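Local coordinates for ORF 37 (Human herpesvirus 8 type M, PDB 3FHD), which cleaves double- and single-stranded DNA as an endonuclease and exonuclease and helps process branched viral DNA intermediates, promoting the production of packaged unit-length genomes, at residues I164-Q176 with V391-S403. Numbering follows the deposited sequence.
Sequences IISSSKFHWAVKQ and VRHSYFYQVLLQS. With SO4 (sulfate ion), chain B; SO4 (sulfate ion), chain D.
Tyr397 of helix 394-412 packs as a knob into a hole formed by Phe170, His171, Val174 and Lys175 of helix 170-175; the short helical segments pass 8.7 Å apart at 103°, nearly perpendicular. His171 and Tyr397 form an edge-to-face pair: the His171 ring turns its edge to one face of Tyr397, with planes at 77° and His171 CD2 3.5 Å from Tyr397 CD2. Phe170 CD2 lies at the edge of the same tyrosine ring, 3.9 Å from Tyr397 CD1, while Leu401 CB lies over one face of Phe170, a CH-pi contact. With CG anti to the backbone N, the Phe170 ring is directed at helix 394-412; Ala478, Leu474 and Leu475 of helix 468-489 continue this apolar cluster.

Two waters bridge the segments. One accepts from His171 N at 2.9 Å and donates to the carbonyls of Ser167 and Ser394; the other joins His171 NE2 (2.8 Å) to Arg392 O.

Ser167 OG receives two weak hydrogen bonds, from Gln398 NE2 and from Gln402 NE2, the latter almost straight at 176°. The same hydroxyl donates to a sulfate oxygen, O3, at 2.6 Å, as does Ser167 N at 3.2 Å, and Ser168 OG and N both donate to sulfate O1. Arg161 and Ser241 also bond this sulfate. Beyond the serine, Gln398 OE1 accepts from Lys268 and Gln402 NE2 donates to Glu266, a magnesium ligand.

The contact thus joins the helix bearing these glutamines to a serine-rich turn beside the metal centre of a PD-(D/E)XK nuclease. Gln402 is the second-shell residue and Ser167 OG lies behind it, its donor spent on the anion; the sulfate probably comes from the crystallisation liquor, but its position is consistent with a place for a DNA phosphate.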
loop_
_atom_site.group_PDB
_atom_site.type_symbol
_atom_site.label_atom_id
_atom_site.label_comp_id
_atom_site.label_asym_id
_atom_site.label_seq_id
_atom_site.Cartn_x
_atom_site.Cartn_y
_atom_site.Cartn_z
ATOM N N ILE A 164 -12.290 -4.138 -2.720
ATOM C CA ILE A 164 -11.185 -4.706 -1.996
ATOM C C ILE A 164 -10.862 -3.852 -0.782
ATOM O O ILE A 164 -10.852 -2.627 -0.895
ATOM C CB ILE A 164 -9.902 -4.741 -2.904
ATOM C CG1 ILE A 164 -10.099 -5.686 -4.100
ATOM C CG2 ILE A 164 -8.690 -5.102 -2.079
ATOM C CD1 ILE A 164 -9.649 -7.123 -3.875
ATOM N N ILE A 165 -10.535 -4.488 0.348
ATOM C CA ILE A 165 -10.014 -3.758 1.493
ATOM C C ILE A 165 -8.488 -3.658 1.269
ATOM O O ILE A 165 -7.778 -4.656 1.390
ATOM C CB ILE A 165 -10.318 -4.442 2.808
ATOM C CG1 ILE A 165 -11.837 -4.376 3.130
ATOM C CG2 ILE A 165 -9.536 -3.732 3.979
ATOM C CD1 ILE A 165 -12.275 -5.355 4.257
ATOM N N SER A 166 -8.039 -2.468 0.870
ATOM C CA SER A 166 -6.641 -2.220 0.537
ATOM C C SER A 166 -5.955 -1.723 1.797
ATOM O O SER A 166 -6.630 -1.433 2.779
ATOM C CB SER A 166 -6.558 -1.178 -0.579
ATOM O OG SER A 166 -7.148 0.051 -0.148
ATOM N N SER A 167 -4.617 -1.618 1.792
ATOM C CA SER A 167 -3.925 -1.207 2.999
ATOM C C SER A 167 -4.210 0.211 3.506
ATOM O O SER A 167 -4.170 0.434 4.702
ATOM C CB SER A 167 -2.408 -1.487 2.895
ATOM O OG SER A 167 -1.770 -0.495 2.092
ATOM N N SER A 168 -4.543 1.136 2.619
ATOM C CA SER A 168 -4.980 2.488 2.990
ATOM C C SER A 168 -6.376 2.522 3.650
ATOM O O SER A 168 -6.739 3.525 4.249
ATOM C CB SER A 168 -5.009 3.374 1.716
ATOM O OG SER A 168 -5.972 2.864 0.810
ATOM N N LYS A 169 -7.150 1.441 3.505
ATOM C CA LYS A 169 -8.497 1.312 4.102
ATOM C C LYS A 169 -8.515 0.304 5.257
ATOM O O LYS A 169 -9.548 0.103 5.888
ATOM C CB LYS A 169 -9.504 0.827 3.063
ATOM C CG LYS A 169 -9.846 1.886 1.989
ATOM C CD LYS A 169 -10.846 1.321 1.026
ATOM C CE LYS A 169 -10.799 2.079 -0.264
ATOM N NZ LYS A 169 -12.108 1.930 -0.957
ATOM N N PHE A 170 -7.394 -0.324 5.555
ATOM C CA PHE A 170 -7.427 -1.421 6.554
ATOM C C PHE A 170 -7.812 -0.981 7.998
ATOM O O PHE A 170 -8.622 -1.633 8.672
ATOM C CB PHE A 170 -6.136 -2.261 6.503
ATOM C CG PHE A 170 -6.216 -3.511 7.351
ATOM C CD1 PHE A 170 -7.027 -4.569 6.963
ATOM C CD2 PHE A 170 -5.507 -3.604 8.534
ATOM C CE1 PHE A 170 -7.131 -5.739 7.766
ATOM C CE2 PHE A 170 -5.587 -4.762 9.355
ATOM C CZ PHE A 170 -6.406 -5.832 8.970
ATOM N N HIS A 171 -7.236 0.116 8.479
ATOM C CA HIS A 171 -7.629 0.667 9.764
ATOM C C HIS A 171 -9.147 0.967 9.820
ATOM O O HIS A 171 -9.811 0.571 10.791
ATOM C CB HIS A 171 -6.800 1.914 10.115
ATOM C CG HIS A 171 -7.192 2.539 11.427
ATOM N ND1 HIS A 171 -7.956 3.681 11.508
ATOM C CD2 HIS A 171 -6.936 2.164 12.701
ATOM C CE1 HIS A 171 -8.162 3.982 12.782
ATOM N NE2 HIS A 171 -7.553 3.077 13.525
ATOM N N TRP A 172 -9.677 1.613 8.777
ATOM C CA TRP A 172 -11.116 1.955 8.667
ATOM C C TRP A 172 -11.968 0.657 8.752
ATOM O O TRP A 172 -12.966 0.602 9.506
ATOM C CB TRP A 172 -11.382 2.775 7.388
ATOM C CG TRP A 172 -12.811 2.822 6.997
ATOM C CD1 TRP A 172 -13.773 3.688 7.464
ATOM C CD2 TRP A 172 -13.461 1.931 6.097
ATOM N NE1 TRP A 172 -15.005 3.366 6.908
ATOM C CE2 TRP A 172 -14.827 2.302 6.053
ATOM C CE3 TRP A 172 -13.019 0.828 5.323
ATOM C CZ2 TRP A 172 -15.747 1.636 5.250
ATOM C CZ3 TRP A 172 -13.934 0.177 4.509
ATOM C CH2 TRP A 172 -15.297 0.571 4.511
ATOM N N ALA A 173 -11.543 -0.391 8.028
ATOM C CA ALA A 173 -12.313 -1.666 7.950
ATOM C C ALA A 173 -12.340 -2.392 9.306
ATOM O O ALA A 173 -13.266 -3.152 9.605
ATOM C CB ALA A 173 -11.764 -2.594 6.825
ATOM N N VAL A 174 -11.317 -2.167 10.128
ATOM C CA VAL A 174 -11.282 -2.803 11.449
ATOM C C VAL A 174 -11.933 -1.916 12.534
ATOM O O VAL A 174 -12.738 -2.390 13.348
ATOM C CB VAL A 174 -9.832 -3.173 11.867
ATOM C CG1 VAL A 174 -9.813 -3.599 13.359
ATOM C CG2 VAL A 174 -9.299 -4.310 11.011
ATOM N N LYS A 175 -11.565 -0.635 12.565
ATOM C CA LYS A 175 -11.828 0.195 13.739
ATOM C C LYS A 175 -12.969 1.171 13.531
ATOM O O LYS A 175 -13.440 1.793 14.477
ATOM C CB LYS A 175 -10.582 0.999 14.146
ATOM C CG LYS A 175 -9.443 0.187 14.812
ATOM C CD LYS A 175 -9.967 -0.781 15.883
ATOM C CE LYS A 175 -9.068 -0.873 17.102
ATOM N NZ LYS A 175 -9.068 -2.268 17.674
ATOM N N GLN A 176 -13.379 1.363 12.284
ATOM C CA GLN A 176 -14.298 2.454 12.013
ATOM C C GLN A 176 -15.591 1.978 11.351
ATOM O O GLN A 176 -16.671 2.122 11.949
ATOM C CB GLN A 176 -13.592 3.571 11.211
ATOM C CG GLN A 176 -12.490 4.320 11.956
ATOM C CD GLN A 176 -11.821 5.399 11.090
ATOM O OE1 GLN A 176 -11.627 5.220 9.899
ATOM N NE2 GLN A 176 -11.514 6.547 11.698
ATOM N N VAL A 391 1.043 2.170 17.520
ATOM C CA VAL A 391 0.329 0.937 17.146
ATOM C C VAL A 391 -1.176 1.162 16.985
ATOM O O VAL A 391 -1.883 0.295 16.459
ATOM C CB VAL A 391 0.608 -0.251 18.127
ATOM C CG1 VAL A 391 2.137 -0.490 18.279
ATOM C CG2 VAL A 391 -0.047 -0.010 19.495
ATOM N N ARG A 392 -1.654 2.324 17.429
ATOM C CA ARG A 392 -3.044 2.712 17.249
ATOM C C ARG A 392 -3.262 3.526 15.972
ATOM O O ARG A 392 -4.395 3.868 15.639
ATOM C CB ARG A 392 -3.525 3.541 18.442
ATOM C CG ARG A 392 -3.516 2.772 19.768
ATOM C CD ARG A 392 -4.428 3.426 20.789
ATOM N NE ARG A 392 -5.843 3.170 20.532
ATOM C CZ ARG A 392 -6.815 4.080 20.607
ATOM N NH1 ARG A 392 -6.549 5.347 20.897
ATOM N NH2 ARG A 392 -8.071 3.717 20.353
ATOM N N HIS A 393 -2.189 3.909 15.294
ATOM C CA HIS A 393 -2.357 4.836 14.165
ATOM C C HIS A 393 -2.718 4.037 12.925
ATOM O O HIS A 393 -2.291 2.879 12.758
ATOM C CB HIS A 393 -1.100 5.683 13.918
ATOM C CG HIS A 393 -1.299 6.784 12.914
ATOM N ND1 HIS A 393 -1.234 6.571 11.552
ATOM C CD2 HIS A 393 -1.590 8.100 13.072
ATOM C CE1 HIS A 393 -1.476 7.706 10.916
ATOM N NE2 HIS A 393 -1.684 8.651 11.816
ATOM N N SER A 394 -3.477 4.662 12.027
ATOM C CA SER A 394 -3.837 3.984 10.773
ATOM C C SER A 394 -2.630 3.481 9.963
ATOM O O SER A 394 -2.765 2.515 9.232
ATOM C CB SER A 394 -4.751 4.883 9.927
ATOM O OG SER A 394 -3.997 5.883 9.311
ATOM N N TYR A 395 -1.455 4.097 10.108
ATOM C CA TYR A 395 -0.261 3.645 9.368
ATOM C C TYR A 395 0.278 2.309 9.886
ATOM O O TYR A 395 0.872 1.549 9.119
ATOM C CB TYR A 395 0.874 4.670 9.331
ATOM C CG TYR A 395 0.509 5.982 8.661
ATOM C CD1 TYR A 395 -0.635 6.090 7.862
ATOM C CD2 TYR A 395 1.315 7.095 8.792
ATOM C CE1 TYR A 395 -0.993 7.275 7.265
ATOM C CE2 TYR A 395 0.955 8.327 8.161
ATOM C CZ TYR A 395 -0.192 8.377 7.404
ATOM O OH TYR A 395 -0.580 9.545 6.777
ATOM N N PHE A 396 0.070 2.040 11.165
ATOM C CA PHE A 396 0.404 0.748 11.726
ATOM C C PHE A 396 -0.397 -0.382 11.067
ATOM O O PHE A 396 0.178 -1.389 10.641
ATOM C CB PHE A 396 0.259 0.711 13.262
ATOM C CG PHE A 396 0.555 -0.638 13.834
ATOM C CD1 PHE A 396 1.893 -1.033 14.078
ATOM C CD2 PHE A 396 -0.476 -1.541 14.116
ATOM C CE1 PHE A 396 2.174 -2.307 14.594
ATOM C CE2 PHE A 396 -0.180 -2.820 14.654
ATOM C CZ PHE A 396 1.132 -3.191 14.874
ATOM N N TYR A 397 -1.703 -0.171 10.945
ATOM C CA TYR A 397 -2.640 -1.081 10.293
ATOM C C TYR A 397 -2.334 -1.232 8.781
ATOM O O TYR A 397 -2.502 -2.294 8.223
ATOM C CB TYR A 397 -4.056 -0.502 10.428
ATOM C CG TYR A 397 -4.643 -0.770 11.780
ATOM C CD1 TYR A 397 -5.594 -1.780 11.955
ATOM C CD2 TYR A 397 -4.211 -0.058 12.907
ATOM C CE1 TYR A 397 -6.140 -2.053 13.230
ATOM C CE2 TYR A 397 -4.728 -0.341 14.192
ATOM C CZ TYR A 397 -5.694 -1.346 14.334
ATOM O OH TYR A 397 -6.236 -1.637 15.582
ATOM N N GLN A 398 -1.969 -0.136 8.133
ATOM C CA GLN A 398 -1.560 -0.183 6.715
ATOM C C GLN A 398 -0.380 -1.124 6.454
ATOM O O GLN A 398 -0.453 -1.961 5.560
ATOM C CB GLN A 398 -1.249 1.241 6.197
ATOM C CG GLN A 398 -0.706 1.249 4.765
ATOM C CD GLN A 398 -0.775 2.624 4.122
ATOM O OE1 GLN A 398 -0.585 3.651 4.798
ATOM N NE2 GLN A 398 -1.078 2.654 2.821
ATOM N N VAL A 399 0.687 -1.003 7.244
ATOM C CA VAL A 399 1.868 -1.844 7.059
ATOM C C VAL A 399 1.544 -3.284 7.493
ATOM O O VAL A 399 2.103 -4.243 6.954
ATOM C CB VAL A 399 3.110 -1.265 7.806
ATOM C CG1 VAL A 399 4.351 -2.125 7.533
ATOM C CG2 VAL A 399 3.379 0.178 7.363
ATOM N N LEU A 400 0.662 -3.419 8.491
ATOM C CA LEU A 400 0.209 -4.732 8.970
ATOM C C LEU A 400 -0.383 -5.496 7.786
ATOM O O LEU A 400 -0.013 -6.659 7.558
ATOM C CB LEU A 400 -0.841 -4.586 10.098
ATOM C CG LEU A 400 -1.174 -5.890 10.843
ATOM C CD1 LEU A 400 -1.593 -5.622 12.301
ATOM C CD2 LEU A 400 -2.190 -6.729 10.116
ATOM N N LEU A 401 -1.323 -4.878 7.071
ATOM C CA LEU A 401 -1.869 -5.571 5.880
ATOM C C LEU A 401 -0.838 -5.851 4.764
ATOM O O LEU A 401 -0.884 -6.911 4.140
ATOM C CB LEU A 401 -3.102 -4.864 5.303
ATOM C CG LEU A 401 -3.861 -5.645 4.208
ATOM C CD1 LEU A 401 -4.470 -6.993 4.768
ATOM C CD2 LEU A 401 -4.984 -4.771 3.556
ATOM N N GLN A 402 0.068 -4.901 4.492
ATOM C CA GLN A 402 1.122 -5.130 3.526
ATOM C C GLN A 402 1.990 -6.308 3.968
ATOM O O GLN A 402 2.382 -7.122 3.117
ATOM C CB GLN A 402 2.013 -3.890 3.305
ATOM C CG GLN A 402 1.269 -2.674 2.840
ATOM C CD GLN A 402 2.143 -1.428 2.737
ATOM O OE1 GLN A 402 3.355 -1.480 2.914
ATOM N NE2 GLN A 402 1.509 -0.317 2.448
ATOM N N SER A 403 2.286 -6.442 5.259
ATOM C CA SER A 403 3.033 -7.610 5.708
ATOM C C SER A 403 2.297 -8.943 5.430
ATOM O O SER A 403 2.913 -9.923 5.024
ATOM C CB SER A 403 3.459 -7.542 7.221
ATOM O OG SER A 403 2.350 -7.730 8.101
HETATM S S SO4 B . -2.790 0.655 -0.889
HETATM O O1 SO4 B . -4.159 0.962 -0.504
HETATM O O2 SO4 B . -1.890 1.625 -0.256
HETATM O O3 SO4 B . -2.525 -0.681 -0.398
HETATM O O4 SO4 B . -2.688 0.605 -2.324
HETATM S S SO4 D . -12.259 4.255 21.119
HETATM O O1 SO4 D . -12.105 5.666 21.474
HETATM O O2 SO4 D . -11.208 3.892 20.170
HETATM O O3 SO4 D . -12.146 3.422 22.326
HETATM O O4 SO4 D . -13.577 4.042 20.525
HETATM O O HOH W 1 -5.047 1.541 7.272
HETATM O O HOH W 2 -6.702 2.682 16.212
#